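Tetratricopeptide TPR_2 repeat protein (Thermobaculum terrenum, PDB 5DJS) is a tetratricopeptide-repeat protein that also carries regions of glycosyl transferase family 41, of the GT-B clan, and holds uridine-5'-diphosphate in this model. Local coordinates at residues S340-P344 / E345-L349; R380-G384 / R385-G389; S115-Y118 / V119-Y123. The protein carries 1 engineered substitution. All blocks are in the same frame, centred on the assembly; numbering follows the deposited sequence.

Interaction 1 of 3, residues S340-P344 / E345-L349; sequences SMIGP and EVLDL. Engineered in segment 340-344: Met-341 (natural residue Lys). With UDP (uridine-5'-diphosphate), chain E.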
# COMPACT_ATOMS: atom_id res chain seq x y z
N SER A 340 -0.15 -5.21 -10.00
CA SER A 340 0.64 -4.03 -10.36
C SER A 340 2.15 -4.21 -10.17
O SER A 340 2.97 -3.60 -10.89
CB SER A 340 0.16 -2.82 -9.55
OG SER A 340 -0.29 -3.23 -8.27
N MET A 341 2.52 -5.06 -9.21
CA MET A 341 3.91 -5.33 -8.88
C MET A 341 4.56 -6.38 -9.80
O MET A 341 5.79 -6.46 -9.87
CB MET A 341 3.99 -5.76 -7.42
CG MET A 341 3.28 -4.79 -6.48
SD MET A 341 3.85 -4.91 -4.79
CE MET A 341 2.39 -5.55 -4.01
N ILE A 342 3.73 -7.17 -10.49
CA ILE A 342 4.18 -8.22 -11.41
C ILE A 342 4.16 -7.70 -12.85
O ILE A 342 3.17 -7.88 -13.57
CB ILE A 342 3.29 -9.49 -11.30
CG1 ILE A 342 3.21 -9.98 -9.85
CG2 ILE A 342 3.82 -10.62 -12.20
CD1 ILE A 342 2.02 -10.86 -9.56
N GLY A 343 5.25 -7.05 -13.25
CA GLY A 343 5.45 -6.57 -14.62
C GLY A 343 6.58 -7.25 -15.39
O GLY A 343 7.13 -8.24 -14.91
N PRO A 344 6.92 -6.72 -16.58
CA PRO A 344 7.89 -7.33 -17.50
C PRO A 344 9.25 -7.67 -16.91
O PRO A 344 9.83 -8.71 -17.26
CB PRO A 344 8.07 -6.25 -18.57
CG PRO A 344 6.75 -5.56 -18.60
CD PRO A 344 6.31 -5.51 -17.17
N GLU A 345 9.76 -6.82 -16.02
CA GLU A 345 11.06 -7.05 -15.38
C GLU A 345 11.04 -8.35 -14.55
O GLU A 345 11.98 -9.15 -14.65
CB GLU A 345 11.49 -5.85 -14.53
CG GLU A 345 12.98 -5.51 -14.62
CD GLU A 345 13.33 -4.56 -15.76
OE1 GLU A 345 12.52 -4.40 -16.70
OE2 GLU A 345 14.44 -3.98 -15.71
N VAL A 346 9.97 -8.57 -13.77
CA VAL A 346 9.88 -9.76 -12.89
C VAL A 346 9.65 -11.01 -13.72
O VAL A 346 10.35 -12.01 -13.56
CB VAL A 346 8.76 -9.75 -11.81
CG1 VAL A 346 9.30 -10.28 -10.50
CG2 VAL A 346 8.15 -8.38 -11.58
N LEU A 347 8.64 -10.95 -14.58
CA LEU A 347 8.29 -12.06 -15.48
C LEU A 347 9.48 -12.61 -16.27
O LEU A 347 9.57 -13.82 -16.45
CB LEU A 347 7.15 -11.66 -16.43
CG LEU A 347 5.67 -11.93 -16.07
CD1 LEU A 347 5.44 -12.52 -14.69
CD2 LEU A 347 4.82 -10.68 -16.27
N ASP A 348 10.38 -11.75 -16.73
CA ASP A 348 11.61 -12.21 -17.40
C ASP A 348 12.43 -13.13 -16.49
O ASP A 348 12.90 -14.18 -16.93
CB ASP A 348 12.48 -11.01 -17.86
CG ASP A 348 11.87 -10.22 -19.05
OD1 ASP A 348 10.91 -10.68 -19.70
OD2 ASP A 348 12.38 -9.12 -19.33
N LEU A 349 12.59 -12.73 -15.22
CA LEU A 349 13.36 -13.51 -14.24
C LEU A 349 12.67 -14.80 -13.84
O LEU A 349 13.30 -15.86 -13.78
CB LEU A 349 13.64 -12.68 -12.98
CG LEU A 349 14.41 -11.37 -13.12
CD1 LEU A 349 14.91 -10.92 -11.74
CD2 LEU A 349 15.58 -11.45 -14.10
N1 UDP E . -4.52 -10.49 0.96
C2 UDP E . -5.71 -11.28 1.05
N3 UDP E . -6.09 -12.03 0.00
C4 UDP E . -5.37 -12.06 -1.13
C5 UDP E . -4.21 -11.32 -1.25
C6 UDP E . -3.80 -10.53 -0.18
O2 UDP E . -6.42 -11.29 2.09
O4 UDP E . -5.74 -12.76 -2.09
C1' UDP E . -4.09 -9.67 2.11
C2' UDP E . -2.77 -10.19 2.64
O2' UDP E . -2.87 -10.23 4.06
C3' UDP E . -1.73 -9.22 2.09
C4' UDP E . -2.49 -7.92 1.83
O4' UDP E . -3.88 -8.29 1.78
O3' UDP E . -0.65 -9.01 2.99
C5' UDP E . -2.14 -7.19 0.54
O5' UDP E . -0.77 -7.29 0.18
PA UDP E . -0.29 -6.85 -1.31
O1A UDP E . -0.64 -5.39 -1.47
O2A UDP E . -0.85 -7.88 -2.27
O3A UDP E . 1.32 -7.01 -1.37
PB UDP E . 2.35 -6.31 -0.34
O1B UDP E . 1.83 -6.60 1.04
O2B UDP E . 3.63 -7.03 -0.59
O3B UDP E . 2.36 -4.85 -0.74
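Leu-347 N donates to Gly-343 O at 3.1 Å, nearly straight at 172°. The same oxygen takes a second, weak bond from Val-346 N. One residue on, Asp-348 N bonds to Pro-344 O at 3.1 Å. The Asp-348 carboxylate stands near Pro-344 O without bonding to it; its OD1 forms a salt bridge with Arg-385 NE. The backbone bonds make the first turn of helix 344-356. Gly-343 is its N-cap and Pro-344 its first residue. The helix follows strand 332-335, a strand of the parallel sheet of the C-terminal family 41 region. The loop in front of it reaches the uridine-5'-diphosphate pocket. There the engineered Met-341 (Lys in the natural sequence) bends at chi3 (-113°), and its CE lies 3.2 Å from O3A of UDP. Its side chain also touches Thr-416 and Tyr-419. One apolar pair backs the turn. Ile-342 CG2, anti to its own N, meets Leu-347 CD1 at 3.5 Å, and the two side chains cross at about a right angle. Separately, Val-346 CG2 lies against two carbonyl oxygens, Met-341 O and Gly-343 O, 3.5 Å from each. Glu-345 touches Gln-465 of helix 465-477.

Interaction 2 of 3, residues R380-G384 / R385-G389; sequences RALEG and RGVAG
Leu-382 O receives two backbone hydrogen bonds, from Arg-385 N at 2.9 Å and from Val-387 N at 3.3 Å. The two donors reach it from opposite faces of its carbonyl plane. Gly-386 N bonds to Glu-383 O at 2.9 Å and closes a type I beta turn from Glu-383 to Gly-386. Together, the bonds from Val-387 N and Gly-386 N form a Schellman motif that ends the helix. Gly-386 is its C-prime residue, with a positive phi of 83° that favours glycine. A CA-H...O contact from Glu-383 CA to Val-387 O adds to the turn.

Two side chains also bond to the backbone. Glu-383 curls back through a bend at chi2, and its OE1 accepts from Gly-389 N at 2.9 Å through the anti lone pair. This ties the last turn of the helix to the chain beyond the motif. Arg-385 runs extended from CG to NE alongside the helix end. Its NH1 donates to Ala-381 O at 2.9 Å. The oxygen lies close to the guanidinium plane, but the donor stands above the carbonyl plane. NE is taken by Asp-348 of helix 344-356.

Between the two segments one apolar pair meets. Leu-382 and Val-387 lie side by side and point the same way, with CD2 of the leucine 3.7 Å from CG1 of the valine.

The turn joins helix 372-383 to strand 392-395, an outermost strand of the C-terminal parallel sheet. Helix 344-356 lies next to it: Leu-382 packs on Leu-354, Arg-385 on Leu-347 and Ala-351, and Val-387 on Ala-351.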
# COMPACT_ATOMS: atom_id res chain seq x y z
N ARG A 380 -0.23 -16.19 -21.17
CA ARG A 380 0.38 -15.90 -22.47
C ARG A 380 1.70 -15.15 -22.33
O ARG A 380 2.64 -15.41 -23.08
CB ARG A 380 -0.56 -15.10 -23.39
CG ARG A 380 -0.03 -14.98 -24.82
CD ARG A 380 -1.08 -14.62 -25.86
NE ARG A 380 -1.25 -13.17 -26.01
CZ ARG A 380 -0.41 -12.35 -26.65
NH1 ARG A 380 0.71 -12.80 -27.22
NH2 ARG A 380 -0.69 -11.05 -26.71
N ALA A 381 1.78 -14.23 -21.37
CA ALA A 381 3.01 -13.50 -21.11
C ALA A 381 4.16 -14.46 -20.79
O ALA A 381 5.28 -14.26 -21.26
CB ALA A 381 2.82 -12.50 -19.98
N LEU A 382 3.87 -15.51 -20.01
CA LEU A 382 4.88 -16.53 -19.71
C LEU A 382 5.23 -17.43 -20.90
O LEU A 382 6.43 -17.68 -21.13
CB LEU A 382 4.51 -17.36 -18.47
CG LEU A 382 5.25 -16.90 -17.20
CD1 LEU A 382 4.44 -15.90 -16.40
CD2 LEU A 382 5.61 -18.10 -16.34
N GLU A 383 4.23 -17.88 -21.66
CA GLU A 383 4.49 -18.70 -22.87
C GLU A 383 5.39 -17.98 -23.87
O GLU A 383 6.29 -18.60 -24.45
CB GLU A 383 3.19 -19.17 -23.56
CG GLU A 383 2.32 -20.08 -22.70
CD GLU A 383 1.65 -21.23 -23.46
OE1 GLU A 383 1.63 -22.37 -22.93
OE2 GLU A 383 1.15 -20.99 -24.59
N GLY A 384 5.18 -16.67 -24.03
CA GLY A 384 6.06 -15.82 -24.84
C GLY A 384 7.52 -15.80 -24.40
O GLY A 384 8.39 -15.50 -25.21
N ARG A 385 7.78 -16.10 -23.12
CA ARG A 385 9.14 -16.29 -22.59
C ARG A 385 9.58 -17.77 -22.51
O ARG A 385 10.53 -18.10 -21.78
CB ARG A 385 9.24 -15.65 -21.19
CG ARG A 385 8.92 -14.17 -21.17
CD ARG A 385 8.64 -13.67 -19.76
NE ARG A 385 8.69 -12.21 -19.69
CZ ARG A 385 7.70 -11.37 -19.98
NH1 ARG A 385 6.50 -11.81 -20.36
NH2 ARG A 385 7.90 -10.06 -19.88
N GLY A 386 8.90 -18.65 -23.26
CA GLY A 386 9.28 -20.06 -23.40
C GLY A 386 8.84 -21.02 -22.30
O GLY A 386 9.36 -22.13 -22.22
N VAL A 387 7.88 -20.61 -21.48
CA VAL A 387 7.47 -21.36 -20.30
C VAL A 387 6.02 -21.79 -20.49
O VAL A 387 5.16 -20.95 -20.71
CB VAL A 387 7.58 -20.50 -19.02
CG1 VAL A 387 7.03 -21.24 -17.80
CG2 VAL A 387 9.02 -20.07 -18.79
N ALA A 388 5.75 -23.10 -20.37
CA ALA A 388 4.41 -23.63 -20.59
C ALA A 388 3.44 -23.03 -19.58
O ALA A 388 3.74 -22.97 -18.40
CB ALA A 388 4.43 -25.15 -20.50
N GLY A 389 2.29 -22.57 -20.08
CA GLY A 389 1.32 -21.84 -19.26
C GLY A 389 0.63 -22.67 -18.20
O GLY A 389 0.17 -22.12 -17.19

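Interaction 3 of 3, residues S115-Y118 / V119-Y123; sequences SGLY and VALHY
Ser-115 O accepts from Val-119 N at 2.8 Å. CG2 of Val-119 lies 3.6 Å from Ser-115 O. At Gly-116 the next helical bond comes from Ala-120 N to Gly-116 O, again at 2.8 Å. CB of Ala-120 lies near Gly-116 O. Leu-117 O receives Leu-121 N at 3.1 Å. CD1 of Leu-117 meets CD1 of Leu-121 at 3.7 Å, and the two side chains cross obliquely. All three backbone bonds are helical i to i+4 bonds. Several helices pack around helix 111-120: Leu-117 touches Ile-97 and Leu-104 of helix 93-106 and Leu-135 of helix 129-143, while Ala-120 also reaches Val-88 of helix 77-89. Tyr-118 carries the aromatic part of the contact. Its CG is anti to its N (chi1 177°), while CG of His-122 lies beside its own N (chi1 -62°). With these torsions the imidazole turns an edge to one face of the phenol in a T-shaped stack. The centroids are 5.2 Å apart and the planes meet at 71°. NE2 of His-122 comes over that face, 3.7 Å from CE1 of Tyr-118. The phenol OH is hydrogen-bonded to Thr-273 O, and the ring also meets His-247 edge-to-face.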
# COMPACT_ATOMS: atom_id res chain seq x y z
N SER A 115 -1.30 12.48 -8.04
CA SER A 115 -0.84 11.48 -7.05
C SER A 115 -0.77 10.09 -7.69
O SER A 115 0.28 9.44 -7.69
CB SER A 115 -1.78 11.36 -5.84
OG SER A 115 -1.73 12.49 -5.01
N GLY A 116 -1.91 9.66 -8.23
CA GLY A 116 -2.05 8.35 -8.86
C GLY A 116 -0.93 8.08 -9.83
O GLY A 116 -0.34 7.00 -9.82
N LEU A 117 -0.64 9.07 -10.67
CA LEU A 117 0.48 9.00 -11.61
C LEU A 117 1.80 8.80 -10.86
O LEU A 117 2.55 7.88 -11.18
CB LEU A 117 0.52 10.26 -12.49
CG LEU A 117 1.65 10.39 -13.50
CD1 LEU A 117 1.62 9.26 -14.52
CD2 LEU A 117 1.57 11.73 -14.21
N TYR A 118 2.07 9.65 -9.87
CA TYR A 118 3.26 9.49 -9.00
C TYR A 118 3.41 8.08 -8.43
O TYR A 118 4.48 7.48 -8.53
CB TYR A 118 3.24 10.51 -7.86
CG TYR A 118 4.38 10.41 -6.86
CD1 TYR A 118 5.70 10.29 -7.28
CD2 TYR A 118 4.13 10.48 -5.48
CE1 TYR A 118 6.74 10.21 -6.36
CE2 TYR A 118 5.16 10.42 -4.56
CZ TYR A 118 6.46 10.28 -4.99
OH TYR A 118 7.47 10.24 -4.06
N VAL A 119 2.32 7.57 -7.85
CA VAL A 119 2.28 6.19 -7.35
C VAL A 119 2.57 5.19 -8.46
O VAL A 119 3.44 4.33 -8.31
CB VAL A 119 0.90 5.87 -6.73
CG1 VAL A 119 0.71 4.37 -6.51
CG2 VAL A 119 0.74 6.63 -5.43
N ALA A 120 1.85 5.32 -9.57
CA ALA A 120 1.93 4.39 -10.70
C ALA A 120 3.35 4.20 -11.22
O ALA A 120 3.72 3.08 -11.60
CB ALA A 120 1.03 4.85 -11.83
N LEU A 121 4.14 5.27 -11.24
CA LEU A 121 5.54 5.22 -11.69
C LEU A 121 6.41 4.20 -10.94
O LEU A 121 7.37 3.67 -11.48
CB LEU A 121 6.19 6.62 -11.62
CG LEU A 121 6.15 7.51 -12.87
CD1 LEU A 121 4.78 7.63 -13.49
CD2 LEU A 121 6.71 8.89 -12.55
N HIS A 122 6.06 3.90 -9.69
CA HIS A 122 6.84 2.95 -8.88
C HIS A 122 6.71 1.50 -9.34
O HIS A 122 7.60 0.68 -9.07
CB HIS A 122 6.48 3.10 -7.39
CG HIS A 122 6.80 4.45 -6.84
ND1 HIS A 122 8.04 4.77 -6.33
CD2 HIS A 122 6.06 5.59 -6.78
CE1 HIS A 122 8.04 6.03 -5.95
NE2 HIS A 122 6.86 6.55 -6.21
N TYR A 123 5.63 1.20 -10.08
CA TYR A 123 5.42 -0.12 -10.69
C TYR A 123 6.15 -0.33 -12.00
O TYR A 123 6.02 -1.40 -12.58
CB TYR A 123 3.94 -0.34 -10.95
CG TYR A 123 3.08 -0.20 -9.73
CD1 TYR A 123 3.28 -1.01 -8.60
CD2 TYR A 123 2.06 0.74 -9.69
CE1 TYR A 123 2.48 -0.88 -7.48
CE2 TYR A 123 1.26 0.87 -8.57
CZ TYR A 123 1.48 0.07 -7.47
OH TYR A 123 0.68 0.20 -6.36

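From the N terminus, interaction 3 comes first, at the end of helix 111-120. Interaction 1 follows at the start of helix 344-356, and interaction 2 at the end of helix 372-383. Each closes only a short local turn, and the three run in series without nesting or crossing. Residues 340-349 touch both others. Tyr-123 packs against Ser-340 and Met-341, which joins the helical N-terminal part to the UDP pocket. At the other end, the salt bridge between Asp-348 and Arg-385 ties helix 344-356 to the turn after helix 372-383. Interactions 2 and 3 do not touch; their nearest atoms are about 11 Å apart.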